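Local structure of putative mandelate racemase (Bordetella bronchiseptica, 3OZY) at residues A141-I146 / Q165-A170; E44-V49 / W115-R120; L172-A177 / V200-S205. The protein is of unknown function but belongs to the enolase superfamily, binds magnesium in a beta-alpha barrel, and probably acts on a carboxylate substrate such as an acid sugar. All blocks are in the same frame, centred on the assembly; numbering follows the deposited sequence.

Contact 1. Residues A141-I146 / Q165-A170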
ATOM      1  N   ALA A 141      -7.029 -14.402 -26.289  1.00  8.44           N
ATOM      2  CA  ALA A 141      -7.581 -14.347 -24.936  1.00  8.18           C
ATOM      3  C   ALA A 141      -7.509 -15.697 -24.235  1.00  8.19           C
ATOM      4  O   ALA A 141      -7.392 -16.752 -24.878  1.00  9.08           O
ATOM      5  CB  ALA A 141      -9.031 -13.865 -24.967  1.00  8.09           C
ATOM      6  N   TYR A 142      -7.581 -15.670 -22.914  1.00  6.49           N
ATOM      7  CA  TYR A 142      -7.724 -16.891 -22.149  1.00  7.48           C
ATOM      8  C   TYR A 142      -8.912 -16.786 -21.216  1.00  6.39           C
ATOM      9  O   TYR A 142      -9.243 -15.701 -20.736  1.00  7.39           O
ATOM     10  CB  TYR A 142      -6.447 -17.242 -21.382  1.00  7.03           C
ATOM     11  CG  TYR A 142      -6.098 -16.418 -20.148  1.00  6.87           C
ATOM     12  CD1 TYR A 142      -6.633 -16.733 -18.898  1.00  7.40           C
ATOM     13  CD2 TYR A 142      -5.157 -15.386 -20.214  1.00  5.96           C
ATOM     14  CE1 TYR A 142      -6.266 -16.025 -17.756  1.00  6.37           C
ATOM     15  CE2 TYR A 142      -4.796 -14.665 -19.082  1.00  7.14           C
ATOM     16  CZ  TYR A 142      -5.349 -14.990 -17.857  1.00  6.17           C
ATOM     17  OH  TYR A 142      -4.989 -14.300 -16.704  1.00  7.34           O
ATOM     18  N   ALA A 143      -9.535 -17.929 -20.949  1.00  7.77           N
ATOM     19  CA  ALA A 143     -10.708 -17.991 -20.090  1.00  6.81           C
ATOM     20  C   ALA A 143     -10.263 -17.994 -18.636  1.00  6.84           C
ATOM     21  O   ALA A 143      -9.546 -18.899 -18.200  1.00  7.69           O
ATOM     22  CB  ALA A 143     -11.526 -19.251 -20.405  1.00  7.96           C
ATOM     23  N   SER A 144     -10.708 -16.988 -17.890  1.00  6.82           N
ATOM     24  CA  SER A 144     -10.305 -16.810 -16.508  1.00  6.81           C
ATOM     25  C   SER A 144     -11.529 -16.951 -15.595  1.00  7.38           C
ATOM     26  O   SER A 144     -12.418 -16.107 -15.669  1.00  7.53           O
ATOM     27  CB  SER A 144      -9.702 -15.408 -16.364  1.00  8.27           C
ATOM     28  OG  SER A 144      -9.225 -15.185 -15.051  1.00  7.60           O
ATOM     29  N   SER A 145     -11.628 -17.989 -14.756  1.00  7.16           N
ATOM     30  CA  SER A 145     -10.739 -19.145 -14.641  1.00  7.06           C
ATOM     31  C   SER A 145     -11.609 -20.325 -14.222  1.00  7.52           C
ATOM     32  O   SER A 145     -12.788 -20.157 -13.916  1.00  8.78           O
ATOM     33  CB  SER A 145      -9.710 -18.938 -13.525  1.00  6.60           C
ATOM     34  OG  SER A 145      -8.764 -17.935 -13.850  1.00  7.59           O
ATOM     35  N   ILE A 146     -11.006 -21.507 -14.199  1.00  7.07           N
ATOM     36  CA  ILE A 146     -11.575 -22.710 -13.597  1.00  7.37           C
ATOM     37  C   ILE A 146     -11.149 -22.667 -12.131  1.00  7.77           C
ATOM     38  O   ILE A 146      -9.949 -22.589 -11.833  1.00  7.75           O
ATOM     39  CB  ILE A 146     -11.022 -23.961 -14.295  1.00  7.18           C
ATOM     40  CG1 ILE A 146     -11.427 -23.937 -15.772  1.00  9.05           C
ATOM     41  CG2 ILE A 146     -11.508 -25.231 -13.598  1.00  8.21           C
ATOM     42  CD1 ILE A 146     -10.700 -24.941 -16.646  1.00 12.98           C
ATOM     43  N   GLN A 165     -16.079 -22.945 -26.768  1.00 15.52           N
ATOM     44  CA  GLN A 165     -16.564 -21.579 -26.957  1.00 15.35           C
ATOM     45  C   GLN A 165     -15.612 -20.724 -27.793  1.00 16.20           C
ATOM     46  O   GLN A 165     -15.959 -19.610 -28.190  1.00 19.71           O
ATOM     47  CB  GLN A 165     -16.823 -20.899 -25.608  1.00 18.77           C
ATOM     48  CG  GLN A 165     -18.011 -21.465 -24.852  1.00 21.90           C
ATOM     49  CD  GLN A 165     -19.308 -21.317 -25.624  1.00 30.40           C
ATOM     50  OE1 GLN A 165     -20.014 -22.296 -25.870  1.00 41.22           O
ATOM     51  NE2 GLN A 165     -19.623 -20.090 -26.022  1.00 37.31           N
ATOM     52  N   GLY A 166     -14.418 -21.243 -28.055  1.00 13.79           N
ATOM     53  CA  GLY A 166     -13.466 -20.558 -28.912  1.00 14.28           C
ATOM     54  C   GLY A 166     -12.155 -20.176 -28.247  1.00 13.37           C
ATOM     55  O   GLY A 166     -11.249 -19.688 -28.913  1.00 15.22           O
ATOM     56  N   PHE A 167     -12.036 -20.397 -26.942  1.00 12.50           N
ATOM     57  CA  PHE A 167     -10.784 -20.064 -26.259  1.00  9.69           C
ATOM     58  C   PHE A 167      -9.668 -21.051 -26.610  1.00 10.64           C
ATOM     59  O   PHE A 167      -9.903 -22.259 -26.698  1.00 12.30           O
ATOM     60  CB  PHE A 167     -10.982 -20.042 -24.743  1.00 10.45           C
ATOM     61  CG  PHE A 167     -11.741 -18.845 -24.241  1.00  9.35           C
ATOM     62  CD1 PHE A 167     -11.093 -17.628 -24.049  1.00 10.28           C
ATOM     63  CD2 PHE A 167     -13.091 -18.931 -23.939  1.00  9.77           C
ATOM     64  CE1 PHE A 167     -11.777 -16.521 -23.580  1.00 10.08           C
ATOM     65  CE2 PHE A 167     -13.781 -17.824 -23.458  1.00  9.80           C
ATOM     66  CZ  PHE A 167     -13.120 -16.616 -23.286  1.00  9.84           C
ATOM     67  N   THR A 168      -8.452 -20.537 -26.786  1.00  9.17           N
ATOM     68  CA  THR A 168      -7.282 -21.361 -27.067  1.00 10.07           C
ATOM     69  C   THR A 168      -6.388 -21.482 -25.832  1.00  8.32           C
ATOM     70  O   THR A 168      -5.286 -22.022 -25.902  1.00  9.34           O
ATOM     71  CB  THR A 168      -6.441 -20.777 -28.224  1.00 11.25           C
ATOM     72  OG1 THR A 168      -5.909 -19.500 -27.844  1.00 12.76           O
ATOM     73  CG2 THR A 168      -7.292 -20.625 -29.484  1.00 14.23           C
ATOM     74  N   ALA A 169      -6.881 -20.977 -24.704  1.00  8.60           N
ATOM     75  CA  ALA A 169      -6.115 -20.916 -23.465  1.00  8.09           C
ATOM     76  C   ALA A 169      -7.083 -20.705 -22.310  1.00  7.27           C
ATOM     77  O   ALA A 169      -8.144 -20.100 -22.481  1.00  8.00           O
ATOM     78  CB  ALA A 169      -5.112 -19.758 -23.522  1.00  8.73           C
ATOM     79  N   ALA A 170      -6.722 -21.196 -21.127  1.00  6.98           N
ATOM     80  CA  ALA A 170      -7.554 -21.012 -19.945  1.00  6.92           C
ATOM     81  C   ALA A 170      -6.691 -21.170 -18.705  1.00  7.56           C
ATOM     82  O   ALA A 170      -5.593 -21.725 -18.773  1.00  7.28           O
ATOM     83  CB  ALA A 170      -8.700 -22.022 -19.926  1.00  7.59           C
TER
HETATM   84  O   HOH W   1      -7.979 -17.747 -27.258  1.00 11.58           O
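F167 lays its ring against the backbone and methyl group of A143, just where the chain turns into strand 169-173. From its CB, with CG anti to the carbonyl carbon (chi1 -74°), the side chain heads toward strand 139-146. F167 CG lies 3.9 Å from A143 CB. One ring flank follows the opposing backbone: F167 CD1 comes within 3.5 Å of A143 N, and F167 CE1 lies 3.7 Å from Y142 C. CD2 and CE2, on the other flank, meet A143 CB. The A143 methyl sits over the centre of one ring face, a CH-pi contact 3.8 Å from the centroid and only 9° off the normal, while A141 O meets the ring at its edge. Beyond the ring, L348 adds a further neighbour.

Below the ring the strands pair in parallel. A143 N donates to A169 O (3.0 Å, 163°), and A143 and A170 put their methyl groups on the same face, covered by W162 and L159 of helix 152-164. On the other side of the sheet Y142 CB rests 3.6 Å from A169 CB before its ring leads away to a hydrogen bond between its hydroxyl and K171. Just ahead of the pairing, water 1 bridges the segments, donating to A141 O (2.6 Å) and accepting from T168 N.

This is the return of a beta-alpha-beta crossover, entered after the Schellman motif at G166. Small methyl groups between strand and helix permit close approach. Backbone bonds to A169 and K171 hold A143, and the F167 face adds apolar cover over its methyl, a mainly apolar contact laid on the strand pairing.

Contact 2. Residues E44-V49 / W115-R120; sequences EGVTGV and WDLKGR
D116 OD2 is gripped by two donors, one from each segment. V49 N reaches it at 2.8 Å on the anti side, with a nearly straight bond of 163°. R120 NE, one helical turn further on, meets D116 OD2 on the syn side but tilted well out of the carboxylate plane, also at 2.8 Å, forming a salt bridge in which the oxygen lies close to the guanidinium plane. A weak second bond runs from R120 NH2 to D116 OD1. With CG anti to the backbone N (chi1 -179°), D116 extends straight from the helix to the strand, and R120, extended from CG to NE, converges on it from the next turn.

Both groups have further holds: L361 N donates to D116 OD1, and R120 NH2 donates to F363 O. The carboxylate is thus fixed in rotation, and the guanidinium next to it would probably favour its ionised form.

Next to this polar end the backbones approach closely. G48 has no side chain, and its CA lies 3.8 Å from L117 N and 3.3 Å from D116 OD2. The aliphatic part of R120 lies against the loop that leads into the strand, with CD 3.3 Å from T47 O. At the far end V46 CG1 meets L117 CD2 at 3.8 Å, the two side chains crossing obliquely, while L117 also packs on V40 and T42 of strand 32-42.

Strand 48-50, at one edge of the three-stranded antiparallel sheet, is so fastened to helix 102-122, with L361 and F363, late in the chain, added to the bond network. This is the alpha+beta capping domain of the enolase superfamily, built mainly from the N-terminal part of the chain.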
ATOM      1  N   GLU A  44     -16.939  21.889 -20.237  1.00 16.54           N
ATOM      2  CA  GLU A  44     -17.557  21.827 -21.559  1.00 19.59           C
ATOM      3  C   GLU A  44     -18.337  20.534 -21.807  1.00 21.76           C
ATOM      4  O   GLU A  44     -18.790  20.275 -22.922  1.00 23.25           O
ATOM      5  CB  GLU A  44     -16.506  22.031 -22.655  1.00 22.20           C
ATOM      6  CG  GLU A  44     -15.790  23.373 -22.582  1.00 26.33           C
ATOM      7  CD  GLU A  44     -16.704  24.543 -22.894  1.00 34.61           C
ATOM      8  OE1 GLU A  44     -17.709  24.338 -23.607  1.00 37.73           O
ATOM      9  OE2 GLU A  44     -16.417  25.666 -22.429  1.00 38.82           O
ATOM     10  N   GLY A  45     -18.487  19.722 -20.766  1.00 16.97           N
ATOM     11  CA  GLY A  45     -19.323  18.538 -20.843  1.00 19.88           C
ATOM     12  C   GLY A  45     -18.695  17.309 -21.475  1.00 18.43           C
ATOM     13  O   GLY A  45     -19.409  16.369 -21.831  1.00 19.48           O
ATOM     14  N   VAL A  46     -17.372  17.305 -21.633  1.00 16.43           N
ATOM     15  CA  VAL A  46     -16.678  16.092 -22.069  1.00 15.55           C
ATOM     16  C   VAL A  46     -16.370  15.260 -20.832  1.00 13.26           C
ATOM     17  O   VAL A  46     -15.742  15.744 -19.887  1.00 14.58           O
ATOM     18  CB  VAL A  46     -15.368  16.394 -22.809  1.00 13.69           C
ATOM     19  CG1 VAL A  46     -14.738  15.095 -23.318  1.00 17.90           C
ATOM     20  CG2 VAL A  46     -15.617  17.361 -23.967  1.00 18.99           C
ATOM     21  N   THR A  47     -16.826  14.014 -20.839  1.00 13.63           N
ATOM     22  CA  THR A  47     -16.750  13.157 -19.660  1.00 13.61           C
ATOM     23  C   THR A  47     -15.900  11.925 -19.937  1.00 13.38           C
ATOM     24  O   THR A  47     -15.950  11.369 -21.029  1.00 15.19           O
ATOM     25  CB  THR A  47     -18.158  12.704 -19.236  1.00 16.45           C
ATOM     26  OG1 THR A  47     -18.944  13.855 -18.903  1.00 17.53           O
ATOM     27  CG2 THR A  47     -18.093  11.782 -18.028  1.00 15.60           C
ATOM     28  N   GLY A  48     -15.107  11.515 -18.948  1.00 11.72           N
ATOM     29  CA  GLY A  48     -14.404  10.243 -19.022  1.00 10.26           C
ATOM     30  C   GLY A  48     -14.836   9.325 -17.896  1.00 10.66           C
ATOM     31  O   GLY A  48     -15.187   9.790 -16.815  1.00  9.89           O
ATOM     32  N   VAL A  49     -14.813   8.020 -18.144  1.00  9.41           N
ATOM     33  CA  VAL A  49     -15.122   7.042 -17.101  1.00  9.96           C
ATOM     34  C   VAL A  49     -13.976   6.049 -16.910  1.00  9.21           C
ATOM     35  O   VAL A  49     -13.140   5.855 -17.803  1.00  9.54           O
ATOM     36  CB  VAL A  49     -16.438   6.262 -17.376  1.00  9.42           C
ATOM     37  CG1 VAL A  49     -17.629   7.214 -17.450  1.00 10.35           C
ATOM     38  CG2 VAL A  49     -16.329   5.430 -18.645  1.00 11.05           C
ATOM     39  N   TRP A 115      -7.808   9.174 -19.568  1.00  8.51           N
ATOM     40  CA  TRP A 115      -7.505   8.675 -20.905  1.00  7.49           C
ATOM     41  C   TRP A 115      -8.779   8.513 -21.738  1.00  8.55           C
ATOM     42  O   TRP A 115      -8.786   8.798 -22.940  1.00  9.24           O
ATOM     43  CB  TRP A 115      -6.711   7.360 -20.839  1.00  8.00           C
ATOM     44  CG  TRP A 115      -5.238   7.570 -20.647  1.00  7.88           C
ATOM     45  CD1 TRP A 115      -4.526   7.496 -19.474  1.00  7.80           C
ATOM     46  CD2 TRP A 115      -4.295   7.894 -21.667  1.00  8.16           C
ATOM     47  NE1 TRP A 115      -3.192   7.756 -19.711  1.00  8.51           N
ATOM     48  CE2 TRP A 115      -3.025   7.990 -21.052  1.00  8.15           C
ATOM     49  CE3 TRP A 115      -4.395   8.099 -23.047  1.00  9.06           C
ATOM     50  CZ2 TRP A 115      -1.868   8.293 -21.773  1.00  9.90           C
ATOM     51  CZ3 TRP A 115      -3.247   8.401 -23.759  1.00  8.75           C
ATOM     52  CH2 TRP A 115      -1.999   8.498 -23.119  1.00  9.97           C
ATOM     53  N   ASP A 116      -9.851   8.048 -21.108  1.00  8.87           N
ATOM     54  CA  ASP A 116     -11.131   7.934 -21.793  1.00  9.72           C
ATOM     55  C   ASP A 116     -11.579   9.321 -22.244  1.00  9.77           C
ATOM     56  O   ASP A 116     -11.995   9.514 -23.384  1.00 10.09           O
ATOM     57  CB  ASP A 116     -12.164   7.276 -20.867  1.00 10.78           C
ATOM     58  CG  ASP A 116     -13.516   7.095 -21.527  1.00 10.03           C
ATOM     59  OD1 ASP A 116     -13.580   6.542 -22.645  1.00 12.57           O
ATOM     60  OD2 ASP A 116     -14.525   7.494 -20.914  1.00 11.12           O
ATOM     61  N   LEU A 117     -11.459  10.291 -21.345  1.00  9.63           N
ATOM     62  CA  LEU A 117     -11.833  11.671 -21.624  1.00  8.91           C
ATOM     63  C   LEU A 117     -11.018  12.206 -22.798  1.00 10.31           C
ATOM     64  O   LEU A 117     -11.564  12.790 -23.737  1.00 11.63           O
ATOM     65  CB  LEU A 117     -11.627  12.515 -20.366  1.00 10.18           C
ATOM     66  CG  LEU A 117     -12.286  13.899 -20.280  1.00  9.47           C
ATOM     67  CD1 LEU A 117     -12.330  14.351 -18.830  1.00 13.56           C
ATOM     68  CD2 LEU A 117     -11.571  14.938 -21.139  1.00 12.87           C
ATOM     69  N   LYS A 118      -9.706  11.976 -22.758  1.00  8.53           N
ATOM     70  CA  LYS A 118      -8.829  12.420 -23.837  1.00  9.26           C
ATOM     71  C   LYS A 118      -9.235  11.817 -25.191  1.00 11.41           C
ATOM     72  O   LYS A 118      -9.342  12.532 -26.199  1.00  9.72           O
ATOM     73  CB  LYS A 118      -7.366  12.085 -23.504  1.00  8.84           C
ATOM     74  CG  LYS A 118      -6.365  12.493 -24.578  1.00  9.13           C
ATOM     75  CD  LYS A 118      -4.924  12.231 -24.110  1.00  8.63           C
ATOM     76  CE  LYS A 118      -4.440  13.264 -23.087  1.00  9.20           C
ATOM     77  NZ  LYS A 118      -3.932  14.515 -23.746  1.00  8.81           N
ATOM     78  N   GLY A 119      -9.462  10.505 -25.224  1.00  9.40           N
ATOM     79  CA  GLY A 119      -9.910   9.861 -26.445  1.00  9.50           C
ATOM     80  C   GLY A 119     -11.244  10.412 -26.926  1.00 10.50           C
ATOM     81  O   GLY A 119     -11.435  10.615 -28.122  1.00 11.72           O
ATOM     82  N   ARG A 120     -12.175  10.648 -26.008  1.00 10.58           N
ATOM     83  CA  ARG A 120     -13.465  11.216 -26.413  1.00 10.78           C
ATOM     84  C   ARG A 120     -13.296  12.628 -26.978  1.00 11.69           C
ATOM     85  O   ARG A 120     -13.893  12.969 -28.008  1.00 15.70           O
ATOM     86  CB  ARG A 120     -14.476  11.168 -25.268  1.00 11.78           C
ATOM     87  CG  ARG A 120     -14.874   9.740 -24.952  1.00 13.41           C
ATOM     88  CD  ARG A 120     -15.843   9.578 -23.795  1.00 17.85           C
ATOM     89  NE  ARG A 120     -15.784   8.194 -23.326  1.00 26.97           N
ATOM     90  CZ  ARG A 120     -16.420   7.175 -23.898  1.00 30.95           C
ATOM     91  NH1 ARG A 120     -17.195   7.387 -24.955  1.00 33.40           N
ATOM     92  NH2 ARG A 120     -16.286   5.941 -23.411  1.00 20.98           N
TER

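Contact 3. Residues L172-A177 / V200-S205; sequences LKVGRA and VDANQS. With MG (magnesium ion), chain C; ACY (acetic acid), chain H; ACY (acetic acid), chain I.
Two flat groups, the carboxylate of D201 and the amide of N203, share the ammonium of K173, which meets them differently. K173 NZ stands above the carboxylate plane, 67° out of it, and forms a salt bridge to D201 OD2 at 2.9 Å. Toward the amide it lies in the carbonyl plane, on a lone pair of N203 OD1 at 3.0 Å. A third flat group, the R176 guanidinium, receives an acetate at its edge through NE and NH2, with D149 as another partner of NH2.

D201 OD2 also binds the magnesium ion at 2.3 Å. The D201 side chain leaves CB opposite its own backbone N (chi1 -179°), and the carboxylate reaches out across the strand direction, on the K173 face of the sheet, to the metal, whose shell is completed by three waters, E227 and E254. The other oxygen, D201 OD1, accepts from N203 N at 2.9 Å in an Asx turn and from metal-bound water 3, so both ends of the carboxylate are held. K173, bent at chi2 (-69°), runs side by side with D201 and donates as well to the second acetate, 2.8 Å from its O atom; metal-bound water 4 also donates to that atom. Both acetates are probably from the crystallisation liquor. Water 2 joins N203 OD1 to V174 O.

The parallel strands beneath are bonded from D201 N to L172 O and from V174 N to D201 O. On the opposite face V174 CG2 presses on V200 CG1 at 3.3 Å, a tight fit, and helix 178-192 covers L172 and V200.

Ligands borne at the C-terminal ends of successive strands mark the magnesium site of an enolase-superfamily barrel, and the place of K173 is consistent with the KxK motif of the mandelate racemase subgroup.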
ATOM      1  N   LEU A 172      -6.392 -22.204 -14.442  1.00  6.77           N
ATOM      2  CA  LEU A 172      -6.862 -22.996 -13.310  1.00  6.40           C
ATOM      3  C   LEU A 172      -6.385 -22.405 -11.991  1.00  6.61           C
ATOM      4  O   LEU A 172      -5.194 -22.113 -11.828  1.00  7.36           O
ATOM      5  CB  LEU A 172      -6.316 -24.423 -13.414  1.00  8.35           C
ATOM      6  CG  LEU A 172      -6.627 -25.345 -12.231  1.00  7.57           C
ATOM      7  CD1 LEU A 172      -8.121 -25.705 -12.217  1.00  9.17           C
ATOM      8  CD2 LEU A 172      -5.765 -26.610 -12.286  1.00  8.99           C
ATOM      9  N   LYS A 173      -7.301 -22.225 -11.048  1.00  6.49           N
ATOM     10  CA  LYS A 173      -6.932 -21.833  -9.695  1.00  7.08           C
ATOM     11  C   LYS A 173      -6.464 -23.037  -8.889  1.00  6.92           C
ATOM     12  O   LYS A 173      -7.094 -24.101  -8.919  1.00  8.11           O
ATOM     13  CB  LYS A 173      -8.131 -21.194  -9.000  1.00  7.86           C
ATOM     14  CG  LYS A 173      -8.657 -19.951  -9.682  1.00  7.76           C
ATOM     15  CD  LYS A 173      -7.652 -18.809  -9.555  1.00  8.37           C
ATOM     16  CE  LYS A 173      -8.254 -17.497 -10.009  1.00  9.83           C
ATOM     17  NZ  LYS A 173      -7.391 -16.339  -9.628  1.00 11.04           N
ATOM     18  N   VAL A 174      -5.379 -22.859  -8.145  1.00  7.01           N
ATOM     19  CA  VAL A 174      -4.793 -23.924  -7.342  1.00  7.73           C
ATOM     20  C   VAL A 174      -4.368 -23.370  -5.985  1.00  8.66           C
ATOM     21  O   VAL A 174      -4.507 -22.174  -5.707  1.00  8.40           O
ATOM     22  CB  VAL A 174      -3.553 -24.524  -8.042  1.00  7.70           C
ATOM     23  CG1 VAL A 174      -3.916 -25.065  -9.431  1.00  8.85           C
ATOM     24  CG2 VAL A 174      -2.425 -23.483  -8.139  1.00  7.73           C
ATOM     25  N   GLY A 175      -3.877 -24.252  -5.121  1.00  9.88           N
ATOM     26  CA  GLY A 175      -3.195 -23.795  -3.926  1.00 11.16           C
ATOM     27  C   GLY A 175      -3.665 -24.361  -2.605  1.00 13.63           C
ATOM     28  O   GLY A 175      -2.911 -24.341  -1.630  1.00 16.40           O
ATOM     29  N   ARG A 176      -4.899 -24.846  -2.551  1.00 12.22           N
ATOM     30  CA  ARG A 176      -5.430 -25.382  -1.302  1.00 13.35           C
ATOM     31  C   ARG A 176      -5.056 -26.842  -1.096  1.00 12.53           C
ATOM     32  O   ARG A 176      -4.663 -27.247   0.000  1.00 15.81           O
ATOM     33  CB  ARG A 176      -6.946 -25.240  -1.253  1.00 14.23           C
ATOM     34  CG  ARG A 176      -7.541 -25.812   0.018  1.00 16.26           C
ATOM     35  CD  ARG A 176      -8.998 -25.438   0.145  1.00 17.25           C
ATOM     36  NE  ARG A 176      -9.788 -25.951  -0.967  1.00 14.95           N
ATOM     37  CZ  ARG A 176     -11.065 -25.655  -1.155  1.00 14.68           C
ATOM     38  NH1 ARG A 176     -11.683 -24.847  -0.300  1.00 15.50           N
ATOM     39  NH2 ARG A 176     -11.722 -26.157  -2.189  1.00 15.15           N
ATOM     40  N   ALA A 177      -5.189 -27.628  -2.156  1.00 12.90           N
ATOM     41  CA  ALA A 177      -4.916 -29.059  -2.086  1.00 12.72           C
ATOM     42  C   ALA A 177      -4.073 -29.465  -3.283  1.00 10.16           C
ATOM     43  O   ALA A 177      -4.601 -29.898  -4.300  1.00 10.96           O
ATOM     44  CB  ALA A 177      -6.218 -29.846  -2.057  1.00 16.21           C
ATOM     45  N   VAL A 200      -1.850 -21.534 -14.618  1.00  7.73           N
ATOM     46  CA  VAL A 200      -2.179 -21.891 -13.243  1.00  8.21           C
ATOM     47  C   VAL A 200      -1.981 -20.665 -12.348  1.00  6.68           C
ATOM     48  O   VAL A 200      -1.066 -19.862 -12.595  1.00  8.18           O
ATOM     49  CB  VAL A 200      -1.285 -23.061 -12.775  1.00  9.94           C
ATOM     50  CG1 VAL A 200      -1.356 -23.252 -11.280  1.00 15.87           C
ATOM     51  CG2 VAL A 200      -1.671 -24.351 -13.511  1.00  9.83           C
ATOM     52  N   ASP A 201      -2.834 -20.508 -11.334  1.00  6.64           N
ATOM     53  CA  ASP A 201      -2.816 -19.331 -10.470  1.00  5.84           C
ATOM     54  C   ASP A 201      -3.086 -19.766  -9.036  1.00  6.76           C
ATOM     55  O   ASP A 201      -4.172 -20.285  -8.738  1.00  6.70           O
ATOM     56  CB  ASP A 201      -3.891 -18.354 -10.964  1.00  6.77           C
ATOM     57  CG  ASP A 201      -3.960 -17.073 -10.164  1.00  6.96           C
ATOM     58  OD1 ASP A 201      -3.320 -16.957  -9.099  1.00  6.86           O
ATOM     59  OD2 ASP A 201      -4.711 -16.172 -10.611  1.00  7.71           O
ATOM     60  N   ALA A 202      -2.092 -19.577  -8.161  1.00  6.64           N
ATOM     61  CA  ALA A 202      -2.185 -20.019  -6.773  1.00  6.76           C
ATOM     62  C   ALA A 202      -2.650 -18.926  -5.808  1.00  5.97           C
ATOM     63  O   ALA A 202      -2.800 -19.196  -4.627  1.00  7.18           O
ATOM     64  CB  ALA A 202      -0.848 -20.596  -6.299  1.00  7.76           C
ATOM     65  N   ASN A 203      -2.865 -17.703  -6.288  1.00  6.99           N
ATOM     66  CA  ASN A 203      -3.316 -16.622  -5.405  1.00  6.20           C
ATOM     67  C   ASN A 203      -2.494 -16.512  -4.114  1.00  6.73           C
ATOM     68  O   ASN A 203      -3.045 -16.294  -3.028  1.00  6.91           O
ATOM     69  CB  ASN A 203      -4.806 -16.766  -5.066  1.00  7.63           C
ATOM     70  CG  ASN A 203      -5.699 -16.377  -6.216  1.00  8.18           C
ATOM     71  OD1 ASN A 203      -6.110 -17.225  -7.015  1.00  8.63           O
ATOM     72  ND2 ASN A 203      -6.012 -15.090  -6.310  1.00 10.30           N
ATOM     73  N   GLN A 204      -1.173 -16.647  -4.245  1.00  6.05           N
ATOM     74  CA  GLN A 204      -0.241 -16.478  -3.122  1.00  6.15           C
ATOM     75  C   GLN A 204      -0.379 -17.541  -2.040  1.00  8.62           C
ATOM     76  O   GLN A 204       0.029 -17.318  -0.896  1.00  9.22           O
ATOM     77  CB  GLN A 204      -0.391 -15.096  -2.462  1.00  7.04           C
ATOM     78  CG  GLN A 204      -0.410 -13.906  -3.398  1.00  6.96           C
ATOM     79  CD  GLN A 204      -0.465 -12.588  -2.623  1.00  7.52           C
ATOM     80  OE1 GLN A 204       0.409 -12.300  -1.801  1.00  7.58           O
ATOM     81  NE2 GLN A 204      -1.498 -11.788  -2.878  1.00  7.66           N
ATOM     82  N   SER A 205      -0.935 -18.698  -2.393  1.00  8.57           N
ATOM     83  CA  SER A 205      -1.330 -19.696  -1.395  1.00  8.72           C
ATOM     84  C   SER A 205      -0.257 -20.670  -0.961  1.00  9.28           C
ATOM     85  O   SER A 205      -0.466 -21.416  -0.003  1.00 12.60           O
ATOM     86  CB  SER A 205      -2.506 -20.527  -1.914  1.00 12.96           C
ATOM     87  OG  SER A 205      -3.654 -19.727  -2.059  1.00 17.60           O
TER
HETATM   88 MG    MG C 390      -4.568 -13.858 -10.448  1.00  7.94          MG
HETATM   89  C   ACY H 395      -9.532 -27.740  -4.483  1.00 15.38           C
HETATM   90  O   ACY H 395      -8.801 -27.222  -3.608  1.00 20.51           O
HETATM   91  OXT ACY H 395     -10.769 -27.853  -4.354  1.00 13.93           O
HETATM   92  CH3 ACY H 395      -8.893 -28.258  -5.739  1.00 18.45           C
HETATM   93  C   ACY I 396      -9.721 -14.258  -7.868  1.00 11.67           C
HETATM   94  O   ACY I 396      -8.902 -15.164  -7.636  1.00 12.37           O
HETATM   95  OXT ACY I 396     -10.691 -14.389  -8.645  1.00 13.89           O
HETATM   96  CH3 ACY I 396      -9.561 -12.935  -7.177  1.00 18.45           C
HETATM   97  O   HOH W   2      -6.136 -19.793  -5.875  1.00  8.11           O
HETATM   98  O   HOH W   3      -3.537 -14.404  -8.555  1.00  9.12           O
HETATM   99  O   HOH W   4      -6.354 -13.674  -8.896  1.00 12.10           O
HETATM  100  O   HOH W   5      -6.250 -13.450 -12.066  1.00  9.83           O

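Contacts 1 and 3 are successive crossovers of one barrel sharing strand 169-173, with centres about 17 Å apart. They meet where I146 O lies 2.8 Å from K173 N, a probable hydrogen bond that carries the pairing of contact 1 on toward the magnesium site. Contact 3 supplies the metal ligand D201 itself; the Y142 side chain of contact 1 comes to about 6 Å from a bound magnesium ion. Contact 2 belongs to the N-terminal domain. Its centre is about 32 Å from that of contact 1 and 39 Å from that of contact 3, with nearest atoms about 21 and 24 Å away, so it touches neither.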